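PDB 6RW0: protein angel homolog 2 from Homo sapiens, which acts as a 2',3'-cyclic phosphatase in the CCR4 family of deadenylases and probably binds the 3' untranslated regions of mRNA. Local coordinates for residues A[349-354]-A[395-400]; A[361-366]-A[416-421]; A[235-240]-A[365-370]. One frame throughout, in Å; residues are numbered along the deposited sequence.

Contact 1. Residues A[349-354]-A[395-400]; sequences IPEVTT and LSLLTE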
loop_
_atom_site.group_PDB
_atom_site.type_symbol
_atom_site.label_atom_id
_atom_site.label_comp_id
_atom_site.label_asym_id
_atom_site.label_seq_id
_atom_site.Cartn_x
_atom_site.Cartn_y
_atom_site.Cartn_z
ATOM N N ILE A 349 -18.165 -14.015 -0.547
ATOM C CA ILE A 349 -17.721 -13.482 0.744
ATOM C C ILE A 349 -16.494 -12.600 0.524
ATOM O O ILE A 349 -15.606 -12.972 -0.260
ATOM C CB ILE A 349 -17.407 -14.627 1.708
ATOM C CG1 ILE A 349 -18.664 -15.463 1.953
ATOM C CG2 ILE A 349 -16.839 -14.082 3.020
ATOM C CD1 ILE A 349 -18.390 -16.762 2.654
ATOM N N PRO A 350 -16.401 -11.453 1.194
ATOM C CA PRO A 350 -15.250 -10.570 0.977
ATOM C C PRO A 350 -13.953 -11.122 1.537
ATOM O O PRO A 350 -13.916 -11.729 2.614
ATOM C CB PRO A 350 -15.630 -9.282 1.722
ATOM C CG PRO A 350 -17.064 -9.384 2.019
ATOM C CD PRO A 350 -17.444 -10.823 2.020
ATOM N N GLU A 351 -12.883 -10.862 0.796
ATOM C CA GLU A 351 -11.535 -10.971 1.315
ATOM C C GLU A 351 -11.268 -9.837 2.294
ATOM O O GLU A 351 -11.741 -8.709 2.111
ATOM C CB GLU A 351 -10.538 -10.796 0.169
ATOM C CG GLU A 351 -10.515 -11.923 -0.837
ATOM C CD GLU A 351 -9.648 -11.663 -2.064
ATOM O OE1 GLU A 351 -9.211 -10.513 -2.298
ATOM O OE2 GLU A 351 -9.431 -12.629 -2.825
ATOM N N VAL A 352 -10.472 -10.124 3.327
ATOM C CA VAL A 352 -9.997 -9.090 4.239
ATOM C C VAL A 352 -8.477 -9.142 4.280
ATOM O O VAL A 352 -7.864 -10.178 4.001
ATOM C CB VAL A 352 -10.592 -9.180 5.665
ATOM C CG1 VAL A 352 -12.109 -9.130 5.605
ATOM C CG2 VAL A 352 -10.092 -10.421 6.388
ATOM N N THR A 353 -7.869 -7.994 4.582
ATOM C CA THR A 353 -6.423 -7.883 4.767
ATOM C C THR A 353 -6.044 -7.401 6.163
ATOM O O THR A 353 -4.849 -7.339 6.473
ATOM C CB THR A 353 -5.778 -6.966 3.707
ATOM O OG1 THR A 353 -6.182 -5.599 3.884
ATOM C CG2 THR A 353 -6.132 -7.427 2.309
ATOM N N THR A 354 -7.016 -7.054 7.009
ATOM C CA THR A 354 -6.775 -6.600 8.379
ATOM C C THR A 354 -7.942 -7.068 9.232
ATOM O O THR A 354 -9.062 -7.190 8.737
ATOM C CB THR A 354 -6.589 -5.075 8.404
ATOM O OG1 THR A 354 -6.154 -4.655 9.703
ATOM C CG2 THR A 354 -7.875 -4.337 8.076
ATOM N N LEU A 395 -1.029 -15.136 -3.604
ATOM C CA LEU A 395 -1.219 -15.911 -2.377
ATOM C C LEU A 395 -2.597 -15.581 -1.821
ATOM O O LEU A 395 -2.840 -14.458 -1.371
ATOM C CB LEU A 395 -0.147 -15.574 -1.348
ATOM C CG LEU A 395 -0.197 -16.419 -0.068
ATOM C CD1 LEU A 395 0.189 -17.839 -0.419
ATOM C CD2 LEU A 395 0.695 -15.854 1.009
ATOM N N SER A 396 -3.490 -16.564 -1.809
ATOM C CA SER A 396 -4.888 -16.270 -1.518
ATOM C C SER A 396 -5.064 -15.688 -0.116
ATOM O O SER A 396 -4.326 -16.008 0.822
ATOM C CB SER A 396 -5.738 -17.524 -1.703
ATOM O OG SER A 396 -5.382 -18.538 -0.786
ATOM N N LEU A 397 -6.074 -14.831 0.037
ATOM C CA LEU A 397 -6.397 -14.105 1.283
ATOM C C LEU A 397 -7.425 -14.934 2.072
ATOM O O LEU A 397 -7.652 -16.072 1.731
ATOM C CB LEU A 397 -6.861 -12.699 0.862
ATOM C CG LEU A 397 -5.732 -11.711 0.602
ATOM C CD1 LEU A 397 -6.294 -10.450 -0.023
ATOM C CD2 LEU A 397 -4.986 -11.380 1.875
ATOM N N LEU A 398 -7.940 -14.394 3.154
ATOM C CA LEU A 398 -8.880 -15.077 4.050
ATOM C C LEU A 398 -10.097 -14.197 4.282
ATOM O O LEU A 398 -10.099 -13.062 3.900
ATOM C CB LEU A 398 -8.161 -15.351 5.368
ATOM C CG LEU A 398 -6.906 -16.203 5.275
ATOM C CD1 LEU A 398 -6.224 -16.256 6.617
ATOM C CD2 LEU A 398 -7.231 -17.600 4.788
ATOM N N THR A 399 -11.130 -14.787 4.840
ATOM C CA THR A 399 -12.354 -14.067 5.220
ATOM C C THR A 399 -12.248 -13.589 6.667
ATOM O O THR A 399 -11.386 -14.027 7.393
ATOM C CB THR A 399 -13.600 -14.938 5.049
ATOM O OG1 THR A 399 -13.523 -15.940 6.051
ATOM C CG2 THR A 399 -13.715 -15.559 3.678
ATOM N N GLU A 400 -13.164 -12.709 7.054
ATOM C CA GLU A 400 -13.282 -12.194 8.427
ATOM C C GLU A 400 -13.551 -13.388 9.349
ATOM O O GLU A 400 -12.958 -13.461 10.383
ATOM C CB GLU A 400 -14.426 -11.179 8.483
ATOM C CG GLU A 400 -14.738 -10.693 9.880
ATOM C CD GLU A 400 -15.821 -9.631 9.928
ATOM O OE1 GLU A 400 -16.342 -9.312 8.879
ATOM O OE2 GLU A 400 -16.119 -9.173 11.014
HETATM O O HOH W 1 -15.110 -11.703 5.059
HETATM O O HOH W 2 -7.614 -14.646 -2.368
#

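Contact 2. Residues A[361-366]-A[416-421]; sequences ITVDYI and SDHLPL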
loop_
_atom_site.group_PDB
_atom_site.type_symbol
_atom_site.label_atom_id
_atom_site.label_comp_id
_atom_site.label_asym_id
_atom_site.label_seq_id
_atom_site.Cartn_x
_atom_site.Cartn_y
_atom_site.Cartn_z
ATOM N N ILE A 361 -11.543 -5.719 7.078
ATOM C CA ILE A 361 -11.787 -5.181 5.745
ATOM C C ILE A 361 -10.528 -5.391 4.907
ATOM O O ILE A 361 -9.452 -5.712 5.425
ATOM C CB ILE A 361 -12.162 -3.674 5.776
ATOM C CG1 ILE A 361 -11.131 -2.879 6.590
ATOM C CG2 ILE A 361 -13.594 -3.451 6.291
ATOM C CD1 ILE A 361 -11.398 -1.374 6.644
ATOM N N THR A 362 -10.654 -5.206 3.594
ATOM C CA THR A 362 -9.487 -5.059 2.728
ATOM C C THR A 362 -9.145 -3.573 2.665
ATOM O O THR A 362 -9.993 -2.763 2.273
ATOM C CB THR A 362 -9.756 -5.572 1.312
ATOM O OG1 THR A 362 -9.677 -7.004 1.262
ATOM C CG2 THR A 362 -8.720 -5.011 0.320
ATOM N N VAL A 363 -7.912 -3.220 3.058
ATOM C CA VAL A 363 -7.364 -1.881 2.859
ATOM C C VAL A 363 -5.992 -1.925 2.198
ATOM O O VAL A 363 -5.429 -0.875 1.882
ATOM C CB VAL A 363 -7.281 -1.073 4.173
ATOM C CG1 VAL A 363 -8.671 -0.753 4.659
ATOM C CG2 VAL A 363 -6.446 -1.812 5.221
ATOM N N ASP A 364 -5.430 -3.117 2.028
ATOM C CA ASP A 364 -4.109 -3.297 1.434
ATOM C C ASP A 364 -4.252 -3.825 0.016
ATOM O O ASP A 364 -5.136 -4.639 -0.259
ATOM C CB ASP A 364 -3.294 -4.307 2.240
ATOM C CG ASP A 364 -3.137 -3.905 3.686
ATOM O OD1 ASP A 364 -2.297 -3.024 3.964
ATOM O OD2 ASP A 364 -3.874 -4.438 4.554
ATOM N N TYR A 365 -3.370 -3.364 -0.878
ATOM C CA TYR A 365 -3.444 -3.710 -2.290
ATOM C C TYR A 365 -2.060 -3.867 -2.897
ATOM O O TYR A 365 -1.088 -3.247 -2.460
ATOM C CB TYR A 365 -4.162 -2.597 -3.086
ATOM C CG TYR A 365 -5.548 -2.317 -2.571
ATOM C CD1 TYR A 365 -6.627 -3.028 -3.052
ATOM C CD2 TYR A 365 -5.778 -1.378 -1.572
ATOM C CE1 TYR A 365 -7.904 -2.813 -2.579
ATOM C CE2 TYR A 365 -7.058 -1.158 -1.088
ATOM C CZ TYR A 365 -8.110 -1.886 -1.587
ATOM O OH TYR A 365 -9.367 -1.672 -1.099
ATOM N N ILE A 366 -1.998 -4.671 -3.960
ATOM C CA ILE A 366 -0.917 -4.610 -4.939
ATOM C C ILE A 366 -1.576 -4.279 -6.272
ATOM O O ILE A 366 -2.348 -5.088 -6.807
ATOM C CB ILE A 366 -0.114 -5.914 -5.033
ATOM C CG1 ILE A 366 0.549 -6.275 -3.700
ATOM C CG2 ILE A 366 0.970 -5.747 -6.103
ATOM C CD1 ILE A 366 1.200 -7.659 -3.651
ATOM N N SER A 416 1.072 -9.568 12.814
ATOM C CA SER A 416 0.564 -8.243 12.507
ATOM C C SER A 416 -0.962 -8.273 12.532
ATOM O O SER A 416 -1.576 -9.345 12.478
ATOM C CB SER A 416 1.058 -7.783 11.132
ATOM O OG SER A 416 0.429 -6.572 10.793
ATOM N N ASP A 417 -1.578 -7.091 12.641
ATOM C CA ASP A 417 -3.022 -6.979 12.445
ATOM C C ASP A 417 -3.402 -6.933 10.968
ATOM O O ASP A 417 -4.594 -6.846 10.653
ATOM C CB ASP A 417 -3.669 -5.843 13.257
ATOM C CG ASP A 417 -3.145 -4.471 12.923
ATOM O OD1 ASP A 417 -2.101 -4.359 12.263
ATOM O OD2 ASP A 417 -3.801 -3.491 13.349
ATOM N N HIS A 418 -2.429 -7.026 10.067
ATOM C CA HIS A 418 -2.689 -7.210 8.651
ATOM C C HIS A 418 -2.116 -8.539 8.184
ATOM O O HIS A 418 -1.236 -9.126 8.824
ATOM C CB HIS A 418 -2.033 -6.118 7.791
ATOM C CG HIS A 418 -2.560 -4.750 8.049
ATOM N ND1 HIS A 418 -3.219 -4.008 7.092
ATOM C CD2 HIS A 418 -2.541 -3.988 9.167
ATOM C CE1 HIS A 418 -3.576 -2.847 7.608
ATOM N NE2 HIS A 418 -3.181 -2.811 8.870
ATOM N N LEU A 419 -2.638 -9.025 7.021
ATOM C CA LEU A 419 -2.025 -10.146 6.336
ATOM C C LEU A 419 -1.091 -9.656 5.239
ATOM O O LEU A 419 -1.354 -8.623 4.611
ATOM C CB LEU A 419 -3.102 -10.988 5.655
ATOM C CG LEU A 419 -4.103 -11.669 6.579
ATOM C CD1 LEU A 419 -5.205 -12.345 5.760
ATOM C CD2 LEU A 419 -3.423 -12.681 7.457
ATOM N N PRO A 420 -0.001 -10.375 4.962
ATOM C CA PRO A 420 0.840 -10.009 3.815
ATOM C C PRO A 420 0.186 -10.406 2.501
ATOM O O PRO A 420 -0.418 -11.475 2.387
ATOM C CB PRO A 420 2.135 -10.796 4.052
ATOM C CG PRO A 420 1.698 -11.987 4.857
ATOM C CD PRO A 420 0.559 -11.510 5.727
ATOM N N LEU A 421 0.324 -9.541 1.504
ATOM C CA LEU A 421 -0.110 -9.798 0.137
ATOM C C LEU A 421 1.116 -10.218 -0.657
ATOM O O LEU A 421 2.220 -9.719 -0.410
ATOM C CB LEU A 421 -0.703 -8.523 -0.463
ATOM C CG LEU A 421 -2.141 -8.177 -0.059
ATOM C CD1 LEU A 421 -2.310 -7.925 1.427
ATOM C CD2 LEU A 421 -2.643 -6.958 -0.857
#

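Contact 3. Residues A[235-240]-A[365-370]; sequences GDFNSV and YIFYSA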
loop_
_atom_site.group_PDB
_atom_site.type_symbol
_atom_site.label_atom_id
_atom_site.label_comp_id
_atom_site.label_asym_id
_atom_site.label_seq_id
_atom_site.Cartn_x
_atom_site.Cartn_y
_atom_site.Cartn_z
ATOM N N GLY A 235 0.510 -0.917 -1.099
ATOM C CA GLY A 235 0.438 -0.217 0.169
ATOM C C GLY A 235 -0.858 -0.452 0.909
ATOM O O GLY A 235 -1.726 -1.227 0.505
ATOM N N ASP A 236 -0.959 0.270 2.024
ATOM C CA ASP A 236 -2.154 0.353 2.855
ATOM C C ASP A 236 -2.807 1.680 2.499
ATOM O O ASP A 236 -2.304 2.755 2.851
ATOM C CB ASP A 236 -1.770 0.260 4.325
ATOM C CG ASP A 236 -2.964 0.343 5.250
ATOM O OD1 ASP A 236 -4.038 0.802 4.815
ATOM O OD2 ASP A 236 -2.826 -0.031 6.442
ATOM N N PHE A 237 -3.902 1.603 1.748
ATOM C CA PHE A 237 -4.611 2.778 1.246
ATOM C C PHE A 237 -5.743 3.209 2.162
ATOM O O PHE A 237 -6.379 4.235 1.902
ATOM C CB PHE A 237 -5.112 2.532 -0.194
ATOM C CG PHE A 237 -3.991 2.440 -1.201
ATOM C CD1 PHE A 237 -3.208 1.298 -1.292
ATOM C CD2 PHE A 237 -3.699 3.512 -2.028
ATOM C CE1 PHE A 237 -2.161 1.223 -2.176
ATOM C CE2 PHE A 237 -2.655 3.435 -2.933
ATOM C CZ PHE A 237 -1.882 2.294 -3.000
ATOM N N ASN A 238 -5.996 2.458 3.236
ATOM C CA ASN A 238 -7.064 2.773 4.185
ATOM C C ASN A 238 -8.369 3.063 3.454
ATOM O O ASN A 238 -9.155 3.927 3.846
ATOM C CB ASN A 238 -6.651 3.894 5.127
ATOM C CG ASN A 238 -5.921 3.371 6.351
ATOM O OD1 ASN A 238 -6.364 2.419 6.992
ATOM N ND2 ASN A 238 -4.793 3.971 6.668
ATOM N N SER A 239 -8.604 2.309 2.384
ATOM C CA SER A 239 -9.781 2.470 1.551
ATOM C C SER A 239 -10.169 1.086 1.075
ATOM O O SER A 239 -9.292 0.252 0.823
ATOM C CB SER A 239 -9.472 3.325 0.323
ATOM O OG SER A 239 -9.018 4.619 0.698
ATOM N N VAL A 240 -11.472 0.855 0.941
ATOM C CA VAL A 240 -11.980 -0.490 0.683
ATOM C C VAL A 240 -12.342 -0.730 -0.778
ATOM O O VAL A 240 -12.504 0.222 -1.558
ATOM C CB VAL A 240 -13.172 -0.826 1.598
ATOM C CG1 VAL A 240 -12.812 -0.596 3.069
ATOM C CG2 VAL A 240 -14.387 -0.027 1.199
ATOM N N TYR A 365 -3.370 -3.364 -0.878
ATOM C CA TYR A 365 -3.444 -3.710 -2.290
ATOM C C TYR A 365 -2.060 -3.867 -2.897
ATOM O O TYR A 365 -1.088 -3.247 -2.460
ATOM C CB TYR A 365 -4.162 -2.597 -3.086
ATOM C CG TYR A 365 -5.548 -2.317 -2.571
ATOM C CD1 TYR A 365 -6.627 -3.028 -3.052
ATOM C CD2 TYR A 365 -5.778 -1.378 -1.572
ATOM C CE1 TYR A 365 -7.904 -2.813 -2.579
ATOM C CE2 TYR A 365 -7.058 -1.158 -1.088
ATOM C CZ TYR A 365 -8.110 -1.886 -1.587
ATOM O OH TYR A 365 -9.367 -1.672 -1.099
ATOM N N ILE A 366 -1.998 -4.671 -3.960
ATOM C CA ILE A 366 -0.917 -4.610 -4.939
ATOM C C ILE A 366 -1.576 -4.279 -6.272
ATOM O O ILE A 366 -2.348 -5.088 -6.807
ATOM C CB ILE A 366 -0.114 -5.914 -5.033
ATOM C CG1 ILE A 366 0.549 -6.275 -3.700
ATOM C CG2 ILE A 366 0.970 -5.747 -6.103
ATOM C CD1 ILE A 366 1.200 -7.659 -3.651
ATOM N N PHE A 367 -1.297 -3.092 -6.799
ATOM C CA PHE A 367 -1.741 -2.680 -8.120
ATOM C C PHE A 367 -0.565 -2.799 -9.081
ATOM O O PHE A 367 0.595 -2.656 -8.683
ATOM C CB PHE A 367 -2.215 -1.233 -8.089
ATOM C CG PHE A 367 -3.432 -0.994 -7.238
ATOM C CD1 PHE A 367 -4.681 -1.379 -7.679
ATOM C CD2 PHE A 367 -3.329 -0.323 -6.022
ATOM C CE1 PHE A 367 -5.810 -1.119 -6.913
ATOM C CE2 PHE A 367 -4.455 -0.049 -5.259
ATOM C CZ PHE A 367 -5.688 -0.466 -5.696
ATOM N N TYR A 368 -0.861 -3.093 -10.345
ATOM C CA TYR A 368 0.207 -3.269 -11.322
ATOM C C TYR A 368 -0.252 -2.843 -12.711
ATOM O O TYR A 368 -1.437 -2.908 -13.039
ATOM C CB TYR A 368 0.697 -4.725 -11.350
ATOM C CG TYR A 368 -0.337 -5.733 -11.827
ATOM C CD1 TYR A 368 -0.302 -6.234 -13.121
ATOM C CD2 TYR A 368 -1.345 -6.189 -10.979
ATOM C CE1 TYR A 368 -1.242 -7.158 -13.564
ATOM C CE2 TYR A 368 -2.288 -7.106 -11.415
ATOM C CZ TYR A 368 -2.235 -7.585 -12.709
ATOM O OH TYR A 368 -3.166 -8.498 -13.160
ATOM N N SER A 369 0.716 -2.412 -13.523
ATOM C CA SER A 369 0.459 -2.057 -14.911
ATOM C C SER A 369 -0.028 -3.258 -15.683
ATOM O O SER A 369 0.657 -4.282 -15.728
ATOM C CB SER A 369 1.779 -1.667 -15.569
ATOM O OG SER A 369 2.223 -0.445 -15.080
ATOM N N ALA A 370 -1.163 -3.116 -16.361
ATOM C CA ALA A 370 -1.667 -4.252 -17.118
ATOM C C ALA A 370 -2.474 -3.815 -18.329
ATOM O O ALA A 370 -3.094 -2.747 -18.340
ATOM C CB ALA A 370 -2.537 -5.171 -16.246
#

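Contact 1. Residues A[349-354]-A[395-400]
Leu397 lies against the side chains of Glu351 and Thr353. Its chain crosses that of Glu351 at about a right angle, with CD1 3.7 Å from Glu351 OE1. The same methyl meets Thr353 CG2 at 3.8 Å, and there the two side chains run aslant. Leu397 CD2 sits over Val352 O, which is buried with no hydrogen-bonding partner in the model. Glu351 has CG opposite its own carbonyl carbon (chi1 -69°) and stays extended beyond it, which carries the carboxylate past Leu397 CB. A water joins Glu351 OE2 to Leu397 N.

Here the loop before strand 354-356 meets the loop between strand 390-395 and helix 400-405. Thr353 and Thr354 both face Ile361 of strand 359-369, a classic beta bulge. The hydroxyl of Thr353 is used beyond this contact, by Asp364. Thr399 is the N-cap of the helix. Its OG1 caps a backbone N there, and Asp402 OD2 accepts from Thr399 N, as in a capping box. This leaves Thr399 CG2 to meet Ile349 CG2, methyl to methyl at 3.5 Å.

Between these two patches the backbones are joined by one direct bond. Val352 N donates to Leu398 O over 3.0 Å, nearly straight at 166°. Val352 CG2 packs against the same carbonyl oxygen and against Thr399 C, 3.8 Å away. A second water accepts from Glu400 N and donates to Pro350 O at 2.7 Å.

Contact 2. Residues A[361-366]-A[416-421]
The His418 ring is met at its edge by the Asp364 carboxylate. ND1 donates to Asp364 OD2 over 2.7 Å at 166°, and OD2 lies in the ring plane. The oxygen uses its syn lone pair, and the carboxylate is turned 74° from the ring. Asp364 CG lies anti to its carbonyl carbon (chi1 -58°), which sends the carboxylate to His418. Two other groups also lie at the ring's edge. Val363 CG2 is near the plane, 3.9 Å from His418 CE1, and Asp417 OD1 is in the plane.

The His418 side chain is about 4 Å from the bound magnesium, consistent with a place in the active site of this DNase I-like fold. An ST turn, His418 N to Ser416 OG at 3.0 Å, sets the backbone that carries it. Ser416 OG also bonds to Asn58 O on strand 49-58.

Beside this pair the contact is packing round Leu421. Its CD1 touches Asp364 CB at 3.8 Å, and its CD2 reaches Asp364 O at 3.5 Å. Ile366 and Leu421 lie alongside with their ends pointing opposite ways.

Asp364 OD2 is gripped twice, by His418 and by Thr353 OG1, which holds the carboxylate in place. The bond from ND1 helps to fix the ring's rotation, with NE2 facing away from Asp364.

Contact 3. Residues A[235-240]-A[365-370]
Tyr365 OH reaches the loop after strand 231-236 and donates to Ser239 O over 2.7 Å, tilted 26° from the carbonyl plane, while that oxygen lies in the plane of the tyrosine ring. Tyr365 CG lies anti to its carbonyl carbon (chi1 -57°), which swings the ring that way. Nearer the strand, Tyr365 CD2 meets Phe237 CD1 at 3.7 Å, the two rings standing obliquely. Phe367 completes the aromatic cluster, its edge to the face of Phe237 in a T-shaped pair with planes at 86°.

Tyr365 and Phe367 stand on strand 359-369, and Phe237 follows the end of its antiparallel neighbour, strand 231-236, in a mixed sheet of the DNase I-like fold. Gly235 and Tyr365 form a hydrogen-bonded pair. Gly235 N donates to Tyr365 O over 3.1 Å, and Tyr365 N returns a bond to Gly235 O. The backbone of Gly235 would jam a side chain against the preceding carbonyl. A phenylalanine in place of Tyr365 has no hydroxyl for Ser239 O, and the loop would probably be tied less firmly to the strand.

Further out, Asp236 OD1 accepts from Asn238 N in an Asx turn, and Ser239 OG donates to Phe237 O. Helix 244-251 lays Ile249 against Phe237 and Phe367.

Along the chain the segments come as 235-240, 349-354, the overlapping 361-366 and 365-370, 395-400 and 416-421. Strand 359-369 links contacts 2 and 3, which share Tyr365 and Ile366; their centres are about 10 Å apart. Strands 231-236 and 359-369 are neighbours in one sheet, while 416-421 leads into strand 421-428 of the other, so contact 2 joins the two sheets. Contact 1 lies about 8 Å from contact 2, centre to centre, and abuts it at the Thr353 hydroxyl. Contacts 1 and 3 are about 14 Å apart between centres and do not touch. Contact 2 thus sits between them, bringing the loop before strand 421-428 beside the bound magnesium.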